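Local coordinates for protein YcaO (Methanopyrus kandleri, PDB 6CIB) that binds ATP-type nucleotides and magnesium and probably uses the nucleotide to activate peptide backbone amides for thioamidation, at residues Arg26-Lys31 against Ala75-Val80; Glu89-Arg94 against Glu131-Trp136; Ile173-Arg178 against Glu356-Glu361; Arg306-Gly311 against Val321-Glu326. All blocks are in the same frame, centred on the assembly; numbering follows the deposited sequence.

Contact 1 of 4, residues Arg26-Lys31 against Ala75-Val80; sequences RELERK and AAMECV. With ADP (adenosine-5'-diphosphate), chain G.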
# COMPACT_ATOMS: atom_id res chain seq x y z
N ARG A 26 2.68 -22.78 -10.87
CA ARG A 26 1.77 -23.07 -9.77
C ARG A 26 0.31 -22.76 -10.08
O ARG A 26 -0.57 -23.02 -9.25
CB ARG A 26 2.20 -22.27 -8.54
CG ARG A 26 3.33 -22.87 -7.75
CD ARG A 26 3.63 -21.94 -6.59
NE ARG A 26 4.46 -22.55 -5.55
CZ ARG A 26 3.99 -23.04 -4.41
NH1 ARG A 26 2.69 -23.02 -4.13
NH2 ARG A 26 4.84 -23.57 -3.53
N GLU A 27 0.06 -22.18 -11.26
CA GLU A 27 -1.28 -21.87 -11.76
C GLU A 27 -2.08 -21.00 -10.79
O GLU A 27 -3.30 -21.17 -10.63
CB GLU A 27 -2.03 -23.17 -12.13
CG GLU A 27 -1.32 -24.00 -13.19
CD GLU A 27 -2.13 -25.18 -13.70
OE1 GLU A 27 -3.36 -25.24 -13.46
OE2 GLU A 27 -1.55 -26.05 -14.37
N LEU A 28 -1.38 -20.05 -10.16
CA LEU A 28 -1.95 -19.23 -9.08
C LEU A 28 -3.16 -18.40 -9.53
O LEU A 28 -4.14 -18.31 -8.79
CB LEU A 28 -0.89 -18.32 -8.44
CG LEU A 28 0.31 -18.99 -7.76
CD1 LEU A 28 1.27 -17.91 -7.26
CD2 LEU A 28 -0.08 -19.92 -6.61
N GLU A 29 -3.08 -17.83 -10.74
CA GLU A 29 -4.14 -16.95 -11.24
C GLU A 29 -5.46 -17.70 -11.44
O GLU A 29 -6.51 -17.25 -10.95
CB GLU A 29 -3.69 -16.19 -12.49
CG GLU A 29 -2.61 -15.16 -12.16
CD GLU A 29 -2.45 -14.06 -13.19
OE1 GLU A 29 -1.68 -14.24 -14.15
OE2 GLU A 29 -3.05 -12.98 -13.02
N ARG A 30 -5.39 -18.85 -12.11
CA ARG A 30 -6.54 -19.75 -12.25
C ARG A 30 -7.10 -20.16 -10.88
O ARG A 30 -8.31 -20.07 -10.67
CB ARG A 30 -6.19 -21.00 -13.08
CG ARG A 30 -7.38 -21.91 -13.39
CD ARG A 30 -7.00 -23.25 -14.01
NE ARG A 30 -6.01 -24.03 -13.24
CZ ARG A 30 -6.26 -24.72 -12.12
NH1 ARG A 30 -7.48 -24.75 -11.59
NH2 ARG A 30 -5.28 -25.38 -11.53
N LYS A 31 -6.22 -20.56 -9.97
CA LYS A 31 -6.61 -21.09 -8.66
C LYS A 31 -7.31 -20.06 -7.79
O LYS A 31 -8.10 -20.41 -6.91
CB LYS A 31 -5.40 -21.66 -7.92
CG LYS A 31 -5.01 -23.06 -8.38
CD LYS A 31 -3.69 -23.50 -7.75
CE LYS A 31 -3.28 -24.89 -8.21
NZ LYS A 31 -1.81 -25.11 -8.06
N ALA A 75 0.16 -7.88 -10.79
CA ALA A 75 -1.27 -8.18 -11.00
C ALA A 75 -1.65 -9.54 -10.41
O ALA A 75 -2.68 -9.64 -9.73
CB ALA A 75 -1.66 -8.09 -12.47
N ALA A 76 -0.83 -10.56 -10.67
CA ALA A 76 -1.06 -11.91 -10.13
C ALA A 76 -1.09 -11.95 -8.60
O ALA A 76 -2.01 -12.53 -8.01
CB ALA A 76 -0.01 -12.88 -10.67
N MSE A 77 -0.10 -11.33 -7.96
CA MSE A 77 0.04 -11.38 -6.51
C MSE A 77 -1.01 -10.54 -5.81
O MSE A 77 -1.41 -10.86 -4.69
CB MSE A 77 1.47 -11.04 -6.12
CG MSE A 77 2.50 -12.03 -6.69
SE MSE A 77 2.28 -13.80 -5.85
CE MSE A 77 3.43 -13.37 -4.30
N GLU A 78 -1.47 -9.48 -6.47
CA GLU A 78 -2.62 -8.69 -6.03
C GLU A 78 -3.87 -9.58 -5.93
O GLU A 78 -4.57 -9.55 -4.91
CB GLU A 78 -2.86 -7.52 -7.00
CG GLU A 78 -4.07 -6.64 -6.70
CD GLU A 78 -3.81 -5.57 -5.66
OE1 GLU A 78 -2.73 -4.94 -5.69
OE2 GLU A 78 -4.71 -5.34 -4.82
N CYS A 79 -4.14 -10.36 -6.98
CA CYS A 79 -5.22 -11.35 -6.95
C CYS A 79 -5.07 -12.36 -5.81
O CYS A 79 -6.05 -12.69 -5.15
CB CYS A 79 -5.34 -12.06 -8.30
SG CYS A 79 -5.84 -10.94 -9.61
N VAL A 80 -3.83 -12.81 -5.58
CA VAL A 80 -3.54 -13.82 -4.55
C VAL A 80 -3.81 -13.28 -3.13
O VAL A 80 -4.50 -13.94 -2.35
CB VAL A 80 -2.10 -14.39 -4.67
CG1 VAL A 80 -1.71 -15.21 -3.44
CG2 VAL A 80 -1.97 -15.29 -5.90
PB ADP G . 1.35 -2.43 -3.94
O1B ADP G . 1.71 -3.41 -2.85
O2B ADP G . 1.65 -0.98 -3.61
O3B ADP G . -0.01 -2.63 -4.58
PA ADP G . 2.49 -3.74 -6.26
O1A ADP G . 3.93 -3.75 -6.70
O2A ADP G . 1.47 -3.34 -7.30
O3A ADP G . 2.48 -2.70 -5.06
O5' ADP G . 2.15 -5.20 -5.66
C5' ADP G . 0.86 -5.81 -5.59
C4' ADP G . 0.96 -7.11 -4.76
O4' ADP G . 1.90 -8.01 -5.37
C3' ADP G . 1.50 -6.89 -3.34
O3' ADP G . 0.96 -7.88 -2.45
C2' ADP G . 2.99 -7.10 -3.49
O2' ADP G . 3.62 -7.45 -2.26
C1' ADP G . 3.04 -8.23 -4.52
N9 ADP G . 4.26 -8.20 -5.36
C8 ADP G . 4.61 -7.22 -6.21
N7 ADP G . 5.78 -7.50 -6.82
C5 ADP G . 6.19 -8.70 -6.39
C6 ADP G . 7.35 -9.58 -6.65
N6 ADP G . 8.30 -9.20 -7.54
N1 ADP G . 7.41 -10.75 -5.98
C2 ADP G . 6.46 -11.13 -5.10
N3 ADP G . 5.37 -10.38 -4.82
C4 ADP G . 5.18 -9.17 -5.42
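Glu29 and Ala76 bring the two helical backbones closest, with CA atoms 6.0 Å apart, while Leu28 faces Val80 at a CA separation of 7.2 Å. The methyl of Ala76 is small enough for the Glu29 side chain to lie alongside it: Glu29 CD rests 3.7 Å from Ala76 CB. The extended glutamate chain, with CG beside the backbone N (chi1 -68°), passes the alanine and delivers its carboxylate to two cations, Lys37 at OE1 and Arg50 at OE2. With an alanine here, Lys37 and Arg50 would probably lose the anion they share, and the Ala76 methyl its cover. Leu28 and Val80 make the apolar half, Leu28 CB meeting Val80 CG2 at 4.1 Å. Leu28 CD1 reaches toward SE of selenomethionine Met77, a looser approach at 4.5 Å. Met77 also faces the nucleotide: its CB lies 3.2 Å from O4' of the ADP ribose, and its CE 3.6 Å from ADP N3. The flexible selenoether chain, bent at chi2 and chi3, thereby spans the hydrophobic layer and the adenosine. Glu27 ends helix 16-25 with a Schellman motif at positive phi and stands at the N-cap position of helix 28-31. Helix 16-25 lays Trp22 and Ile23 on Leu28, and Ile23 also touches Ala76 and Met77 of helix 68-85. Strands 34-42 and 45-54 supply the two cations.

Contact 2 of 4, residues Glu89-Arg94 against Glu131-Trp136; sequences EEIIER and EVFHPW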
# COMPACT_ATOMS: atom_id res chain seq x y z
N GLU A 89 -12.80 -19.39 8.27
CA GLU A 89 -13.26 -19.92 9.56
C GLU A 89 -12.18 -20.79 10.23
O GLU A 89 -12.12 -20.85 11.46
CB GLU A 89 -14.57 -20.70 9.37
CG GLU A 89 -15.38 -20.96 10.63
CD GLU A 89 -15.87 -19.71 11.35
OE1 GLU A 89 -16.28 -18.71 10.72
OE2 GLU A 89 -15.85 -19.73 12.59
N GLU A 90 -11.34 -21.41 9.40
CA GLU A 90 -10.15 -22.16 9.81
C GLU A 90 -9.32 -21.48 10.91
O GLU A 90 -8.89 -22.14 11.86
CB GLU A 90 -9.24 -22.39 8.60
CG GLU A 90 -9.75 -23.37 7.56
CD GLU A 90 -9.42 -24.81 7.90
OE1 GLU A 90 -8.46 -25.36 7.31
OE2 GLU A 90 -10.11 -25.40 8.77
N ILE A 91 -9.11 -20.17 10.76
CA ILE A 91 -8.20 -19.42 11.64
C ILE A 91 -8.92 -18.44 12.56
O ILE A 91 -8.27 -17.65 13.25
CB ILE A 91 -7.06 -18.72 10.84
CG1 ILE A 91 -7.63 -17.68 9.85
CG2 ILE A 91 -6.15 -19.75 10.19
CD1 ILE A 91 -6.62 -16.75 9.22
N ILE A 92 -10.26 -18.49 12.58
CA ILE A 92 -11.04 -17.65 13.49
C ILE A 92 -11.14 -18.33 14.86
O ILE A 92 -11.37 -19.54 14.94
CB ILE A 92 -12.43 -17.28 12.91
CG1 ILE A 92 -12.29 -16.33 11.71
CG2 ILE A 92 -13.31 -16.61 13.96
CD1 ILE A 92 -13.49 -16.27 10.79
N GLU A 93 -10.94 -17.54 15.92
CA GLU A 93 -11.13 -18.01 17.29
C GLU A 93 -12.18 -17.16 18.00
O GLU A 93 -12.23 -15.94 17.82
CB GLU A 93 -9.82 -17.99 18.07
CG GLU A 93 -8.95 -19.20 17.81
CD GLU A 93 -7.60 -19.11 18.50
OE1 GLU A 93 -7.56 -19.02 19.75
OE2 GLU A 93 -6.57 -19.15 17.78
N ARG A 94 -13.02 -17.82 18.79
CA ARG A 94 -14.15 -17.13 19.42
C ARG A 94 -14.03 -16.93 20.92
O ARG A 94 -14.50 -15.91 21.44
CB ARG A 94 -15.47 -17.78 19.03
CG ARG A 94 -16.00 -17.21 17.74
CD ARG A 94 -17.25 -17.91 17.24
NE ARG A 94 -17.62 -17.38 15.93
CZ ARG A 94 -17.14 -17.83 14.77
NH1 ARG A 94 -16.28 -18.84 14.75
NH2 ARG A 94 -17.54 -17.28 13.63
N GLU A 131 -10.42 -6.61 11.37
CA GLU A 131 -9.13 -5.97 11.19
C GLU A 131 -8.14 -6.87 10.45
O GLU A 131 -6.96 -6.52 10.30
CB GLU A 131 -8.55 -5.54 12.55
CG GLU A 131 -9.28 -4.39 13.22
CD GLU A 131 -9.36 -3.14 12.35
OE1 GLU A 131 -8.35 -2.77 11.72
OE2 GLU A 131 -10.44 -2.53 12.32
N VAL A 132 -8.61 -8.03 9.99
CA VAL A 132 -7.76 -8.97 9.28
C VAL A 132 -8.32 -9.23 7.88
O VAL A 132 -7.61 -9.07 6.87
CB VAL A 132 -7.59 -10.30 10.08
CG1 VAL A 132 -6.80 -11.32 9.28
CG2 VAL A 132 -6.91 -10.05 11.41
N PHE A 133 -9.59 -9.62 7.83
CA PHE A 133 -10.22 -10.09 6.61
C PHE A 133 -10.85 -8.98 5.79
O PHE A 133 -11.05 -7.87 6.28
CB PHE A 133 -11.26 -11.18 6.93
CG PHE A 133 -10.69 -12.41 7.59
CD1 PHE A 133 -9.71 -13.19 6.96
CD2 PHE A 133 -11.16 -12.82 8.84
CE1 PHE A 133 -9.19 -14.33 7.57
CE2 PHE A 133 -10.66 -13.96 9.45
CZ PHE A 133 -9.68 -14.71 8.82
N HIS A 134 -11.13 -9.31 4.53
CA HIS A 134 -11.89 -8.45 3.62
C HIS A 134 -12.53 -9.33 2.54
O HIS A 134 -11.82 -10.08 1.88
CB HIS A 134 -11.00 -7.39 2.97
CG HIS A 134 -11.75 -6.44 2.10
ND1 HIS A 134 -12.63 -5.51 2.61
CD2 HIS A 134 -11.78 -6.28 0.75
CE1 HIS A 134 -13.16 -4.81 1.62
NE2 HIS A 134 -12.66 -5.26 0.48
N PRO A 135 -13.87 -9.25 2.37
CA PRO A 135 -14.79 -8.38 3.12
C PRO A 135 -15.31 -9.02 4.41
O PRO A 135 -15.60 -10.22 4.44
CB PRO A 135 -15.94 -8.15 2.14
CG PRO A 135 -15.92 -9.33 1.22
CD PRO A 135 -14.59 -10.03 1.34
N TRP A 136 -15.41 -8.21 5.47
CA TRP A 136 -16.06 -8.60 6.71
C TRP A 136 -17.11 -7.54 7.05
O TRP A 136 -16.79 -6.35 7.15
CB TRP A 136 -15.04 -8.76 7.83
CG TRP A 136 -15.62 -9.35 9.07
CD1 TRP A 136 -16.35 -8.69 10.03
CD2 TRP A 136 -15.54 -10.71 9.49
NE1 TRP A 136 -16.72 -9.56 11.02
CE2 TRP A 136 -16.24 -10.81 10.72
CE3 TRP A 136 -14.95 -11.86 8.95
CZ2 TRP A 136 -16.37 -12.02 11.42
CZ3 TRP A 136 -15.06 -13.06 9.65
CH2 TRP A 136 -15.77 -13.13 10.87
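Ile92 meets both Phe133 and Trp136, and its path from CB outward organises the contact. CB points toward segment 131-136 and branches there. CG1, placed beside the backbone N (chi1 -69°), approaches the phenyl ring obliquely, 3.7 Å from CE2 of Phe133. One bond further, CD1 touches both aromatic side chains where their rims lie side by side: it is 3.9 Å from CE2 of Phe133 and 3.8 Å from CZ3 of Trp136. It meets the indole at the edge, near the ring plane and on the benzo side, so the polar NE1 takes no part. An isoleucine suits this place because its longer arm offers two carbons in succession, CG1 for the phenyl and CD1 for both rings.

Ile91 extends the same greasy strip. Its CD1 approaches the edge of the Phe133 ring, 3.7 Å from CZ, and its CG1 follows at 3.8 Å from the same atom. Val132 CG1 covers one face of that ring, over its centre, and Val114 of strand 113-118 adds to the packing of both Ile91 and Phe133. Between the two aromatics the chain passes through a cis peptide before Pro135, and Ser143 OG accompanies this turn, bonded to His134 ND1 and to the backbone N of Trp136.

Two loops, one after helix 68-85 and one after strand 124-128, are thus joined purely by carbon against carbon. The contact consequently depends on complementary shape and exclusion of water, with little directional constraint, and charge stays outside the apolar patch, Arg94 pairing with Glu89 in its own segment and with Glu112.

Contact 3 of 4, residues Ile173-Arg178 against Glu356-Glu361; sequences IVEYFR and EYVIDE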
# COMPACT_ATOMS: atom_id res chain seq x y z
N ILE A 173 -2.28 12.03 7.72
CA ILE A 173 -1.80 13.23 8.40
C ILE A 173 -1.95 14.50 7.54
O ILE A 173 -2.46 15.51 8.02
CB ILE A 173 -0.37 13.00 8.99
CG1 ILE A 173 -0.46 12.71 10.49
CG2 ILE A 173 0.58 14.17 8.78
CD1 ILE A 173 -1.11 11.39 10.82
N VAL A 174 -1.53 14.40 6.28
CA VAL A 174 -1.65 15.49 5.31
C VAL A 174 -3.12 15.91 5.10
O VAL A 174 -3.42 17.09 5.12
CB VAL A 174 -0.93 15.14 3.98
CG1 VAL A 174 -1.24 16.14 2.86
CG2 VAL A 174 0.58 15.08 4.20
N GLU A 175 -4.02 14.94 4.93
CA GLU A 175 -5.45 15.22 4.74
C GLU A 175 -6.17 15.72 6.01
O GLU A 175 -7.00 16.62 5.93
CB GLU A 175 -6.20 14.01 4.16
CG GLU A 175 -5.69 13.48 2.81
CD GLU A 175 -5.86 14.43 1.63
OE1 GLU A 175 -6.54 15.46 1.74
OE2 GLU A 175 -5.30 14.12 0.56
N TYR A 176 -5.84 15.13 7.16
CA TYR A 176 -6.47 15.52 8.44
C TYR A 176 -6.18 16.98 8.80
O TYR A 176 -7.11 17.71 9.15
CB TYR A 176 -6.01 14.59 9.57
CG TYR A 176 -6.78 14.71 10.86
CD1 TYR A 176 -7.98 14.02 11.05
CD2 TYR A 176 -6.31 15.51 11.91
CE1 TYR A 176 -8.69 14.12 12.25
CE2 TYR A 176 -7.01 15.63 13.11
CZ TYR A 176 -8.20 14.93 13.27
OH TYR A 176 -8.90 15.04 14.45
N PHE A 177 -4.92 17.38 8.70
CA PHE A 177 -4.47 18.74 9.04
C PHE A 177 -4.43 19.67 7.84
O PHE A 177 -4.12 20.85 8.00
CB PHE A 177 -3.08 18.71 9.68
CG PHE A 177 -3.04 18.04 11.02
CD1 PHE A 177 -3.62 18.64 12.14
CD2 PHE A 177 -2.39 16.81 11.17
CE1 PHE A 177 -3.57 18.02 13.39
CE2 PHE A 177 -2.34 16.18 12.41
CZ PHE A 177 -2.93 16.79 13.52
N ARG A 178 -4.73 19.14 6.65
CA ARG A 178 -4.58 19.87 5.38
C ARG A 178 -3.20 20.53 5.26
O ARG A 178 -3.08 21.73 4.99
CB ARG A 178 -5.73 20.85 5.15
CG ARG A 178 -7.05 20.14 4.92
CD ARG A 178 -8.08 21.06 4.32
NE ARG A 178 -9.00 20.29 3.49
CZ ARG A 178 -9.06 20.35 2.16
NH1 ARG A 178 -8.27 21.17 1.47
NH2 ARG A 178 -9.93 19.59 1.51
N GLU A 356 -5.46 5.83 9.65
CA GLU A 356 -6.07 5.33 8.43
C GLU A 356 -7.25 6.23 8.03
O GLU A 356 -8.22 5.78 7.40
CB GLU A 356 -6.46 3.85 8.58
CG GLU A 356 -5.26 2.92 8.76
CD GLU A 356 -5.63 1.47 9.02
OE1 GLU A 356 -6.67 1.20 9.66
OE2 GLU A 356 -4.85 0.59 8.60
N TYR A 357 -7.12 7.51 8.37
CA TYR A 357 -8.11 8.56 8.07
C TYR A 357 -8.56 8.62 6.61
O TYR A 357 -9.75 8.83 6.33
CB TYR A 357 -7.57 9.93 8.53
CG TYR A 357 -8.53 11.09 8.35
CD1 TYR A 357 -9.61 11.28 9.23
CD2 TYR A 357 -8.35 12.02 7.31
CE1 TYR A 357 -10.49 12.34 9.07
CE2 TYR A 357 -9.22 13.09 7.14
CZ TYR A 357 -10.29 13.24 8.03
OH TYR A 357 -11.16 14.29 7.87
N VAL A 358 -7.61 8.42 5.69
CA VAL A 358 -7.89 8.39 4.23
C VAL A 358 -8.79 7.21 3.80
O VAL A 358 -9.42 7.27 2.74
CB VAL A 358 -6.60 8.43 3.36
CG1 VAL A 358 -5.91 9.77 3.48
CG2 VAL A 358 -5.64 7.29 3.69
N ILE A 359 -8.83 6.16 4.61
CA ILE A 359 -9.71 5.01 4.38
C ILE A 359 -11.07 5.21 5.06
O ILE A 359 -12.11 5.00 4.45
CB ILE A 359 -9.04 3.67 4.78
CG1 ILE A 359 -7.80 3.42 3.91
CG2 ILE A 359 -10.01 2.50 4.66
CD1 ILE A 359 -6.75 2.57 4.57
N ASP A 360 -11.05 5.62 6.33
CA ASP A 360 -12.26 5.87 7.11
C ASP A 360 -11.99 7.00 8.10
O ASP A 360 -10.99 6.96 8.83
CB ASP A 360 -12.67 4.60 7.87
CG ASP A 360 -14.10 4.66 8.41
OD1 ASP A 360 -14.49 5.64 9.07
OD2 ASP A 360 -14.84 3.68 8.17
N GLU A 361 -12.89 7.98 8.13
CA GLU A 361 -12.76 9.15 9.01
C GLU A 361 -12.68 8.79 10.49
O GLU A 361 -12.06 9.51 11.27
CB GLU A 361 -13.87 10.17 8.76
CG GLU A 361 -13.56 11.10 7.60
CD GLU A 361 -14.71 12.03 7.22
OE1 GLU A 361 -15.64 12.23 8.03
OE2 GLU A 361 -14.66 12.56 6.09
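Tyr357 and Val358 carry the contact for segment 356-361, against Tyr176 and Glu175 at the end of a long helix. Glu356 holds the turn: its O accepts the N-H groups of Ile359 and Asp360, and its carboxylate pairs with Arg350. Tyr357 follows, with CG anti to the backbone N (chi1 -177°), which sends the ring out across Tyr176. The rings form a T-shaped stack, centroids 5.1 Å apart and planes at 86°. Tyr176 gives the edge, CD1 standing 3.6 Å from CE1 of Tyr357 and over one face of that ring. CE2 of Tyr357 also lies 3.9 Å from CA of Tyr176. A serine at Tyr357 would probably deprive the Tyr176 edge of its aromatic face and open a gap beside this helix backbone. Val358 comes next, its CG1 touching Glu175 CG at 3.8 Å, a compact methyl against the aliphatic part of an acid. The Glu175 chain is bent at chi2 (-66°), and its carboxylate accepts a bond from Trp171. The loop after strand 346-351 thus lies against the C-terminal turns of helix 154-177, where Ser172 OG bonds the Val358 backbone N, and helix 290-293 meets the Glu175 carboxylate through His291 and Trp292.

Contact 4 of 4, residues Arg306-Gly311 against Val321-Glu326; sequences RVITTG and VERVAE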
# COMPACT_ATOMS: atom_id res chain seq x y z
N ARG A 306 20.14 8.32 3.30
CA ARG A 306 19.78 6.90 3.36
C ARG A 306 20.12 6.39 4.75
O ARG A 306 21.27 6.08 5.04
CB ARG A 306 20.49 6.09 2.27
CG ARG A 306 19.81 6.15 0.91
CD ARG A 306 19.83 4.81 0.19
NE ARG A 306 18.87 3.86 0.76
CZ ARG A 306 18.72 2.59 0.35
NH1 ARG A 306 19.45 2.10 -0.64
NH2 ARG A 306 17.82 1.81 0.95
N VAL A 307 19.10 6.33 5.61
CA VAL A 307 19.27 5.91 7.01
C VAL A 307 19.33 4.39 7.07
O VAL A 307 20.23 3.82 7.70
CB VAL A 307 18.14 6.46 7.93
CG1 VAL A 307 18.38 6.09 9.38
CG2 VAL A 307 18.00 7.98 7.79
N ILE A 308 18.37 3.74 6.40
CA ILE A 308 18.26 2.29 6.34
C ILE A 308 18.76 1.83 4.96
O ILE A 308 18.08 2.02 3.94
CB ILE A 308 16.81 1.82 6.63
CG1 ILE A 308 16.36 2.29 8.02
CG2 ILE A 308 16.69 0.30 6.52
CD1 ILE A 308 14.87 2.44 8.21
N THR A 309 19.97 1.27 4.94
CA THR A 309 20.55 0.73 3.71
C THR A 309 20.23 -0.75 3.67
O THR A 309 20.14 -1.43 4.70
CB THR A 309 22.08 0.95 3.60
OG1 THR A 309 22.73 0.39 4.75
CG2 THR A 309 22.41 2.43 3.48
N THR A 310 20.08 -1.26 2.46
CA THR A 310 19.40 -2.52 2.26
C THR A 310 20.35 -3.67 1.94
O THR A 310 20.85 -3.79 0.81
CB THR A 310 18.28 -2.37 1.22
OG1 THR A 310 18.81 -1.76 0.04
CG2 THR A 310 17.17 -1.49 1.78
N GLY A 311 20.62 -4.48 2.96
CA GLY A 311 21.44 -5.67 2.82
C GLY A 311 20.57 -6.89 2.65
O GLY A 311 20.23 -7.29 1.53
N VAL A 321 10.60 -2.58 11.36
CA VAL A 321 9.72 -2.84 12.52
C VAL A 321 10.14 -1.97 13.72
O VAL A 321 9.29 -1.34 14.38
CB VAL A 321 9.69 -4.34 12.89
CG1 VAL A 321 9.07 -4.58 14.26
CG2 VAL A 321 8.94 -5.14 11.84
N GLU A 322 11.44 -1.92 13.98
CA GLU A 322 12.01 -1.12 15.07
C GLU A 322 11.61 0.36 14.96
O GLU A 322 11.13 0.94 15.93
CB GLU A 322 13.53 -1.29 15.12
CG GLU A 322 13.99 -2.62 15.71
CD GLU A 322 15.50 -2.81 15.68
OE1 GLU A 322 16.19 -2.11 14.90
OE2 GLU A 322 16.00 -3.68 16.42
N ARG A 323 11.78 0.92 13.76
CA ARG A 323 11.47 2.33 13.49
C ARG A 323 10.00 2.67 13.65
O ARG A 323 9.66 3.71 14.20
CB ARG A 323 11.98 2.77 12.11
CG ARG A 323 13.49 2.66 11.91
CD ARG A 323 14.29 3.75 12.61
NE ARG A 323 15.73 3.58 12.40
CZ ARG A 323 16.65 4.53 12.57
NH1 ARG A 323 16.30 5.76 12.97
NH2 ARG A 323 17.93 4.26 12.35
N VAL A 324 9.12 1.77 13.19
CA VAL A 324 7.68 1.92 13.40
C VAL A 324 7.30 1.77 14.88
O VAL A 324 6.47 2.54 15.38
CB VAL A 324 6.84 0.98 12.50
CG1 VAL A 324 5.35 1.25 12.70
CG2 VAL A 324 7.19 1.20 11.03
N ALA A 325 7.89 0.79 15.57
CA ALA A 325 7.68 0.63 17.02
C ALA A 325 8.10 1.87 17.83
O ALA A 325 7.50 2.15 18.87
CB ALA A 325 8.37 -0.62 17.54
N GLU A 326 9.10 2.60 17.34
CA GLU A 326 9.61 3.82 18.00
C GLU A 326 8.79 5.07 17.73
O GLU A 326 8.95 6.08 18.43
CB GLU A 326 11.05 4.09 17.56
CG GLU A 326 12.08 3.23 18.26
CD GLU A 326 13.35 3.05 17.46
OE1 GLU A 326 13.70 3.92 16.63
OE2 GLU A 326 14.01 2.02 17.66
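Val307 and Ile308 both pack on Arg323, each on a different part of that long side chain. The first kind of contact is a methyl over a flat cation: Val307 CG1 lies over one face of the guanidinium, 3.5 Å from NH2 and 4.0 Å from CZ of Arg323. A face of this group offers no N-H, so an aliphatic carbon can sit there while the hydrogens in the plane remain available for polar partners. One such partner, at long range and weak, is Glu214, near NH1. The first bend of the arginine, at chi2 (-75°), turns the chain from the helix toward the valine.

In fold terms, a loop following strand 298-300 leads into helix 313-325 and runs back along it, from Leu316 to Arg323. Another side of the helix meets helix 154-177, where Val321 and Val324 pack on Leu162.

The second kind is aliphatic against aliphatic. Ile308 CD1 comes within 4.0 Å of Arg323 CG, the two side chains running antiparallel alongside one another. Buried Ile308 suits this position, because it also packs on Leu316, Leu320 and the chain of Glu319, one and two turns earlier in the same helix.

How the contacts relate
Contact 1 lines the nucleotide pocket directly: Met77 and Glu78 belong to the residues round ADP, and the side chain of Met77 is about 9 Å from the bound magnesium ion. Contact 2, its centre about 21 Å from that of contact 1, does not hold pocket residues, but its Phe133 side chain is about 8 Å from that of Leu148, a magnesium ligand. Contact 3 lies across the chain's centre from contact 1, centres about 32 Å apart, yet the side chain of Val358 is about 9 Å from that of Glu164, a magnesium-binding residue whose ion is absent from this model. The nearest atoms of contacts 2 and 3 are about 5 Å apart without touching. Contact 4, away from the annotated sites, is nested inside the loop that contact 3 closes, centres about 24 Å apart.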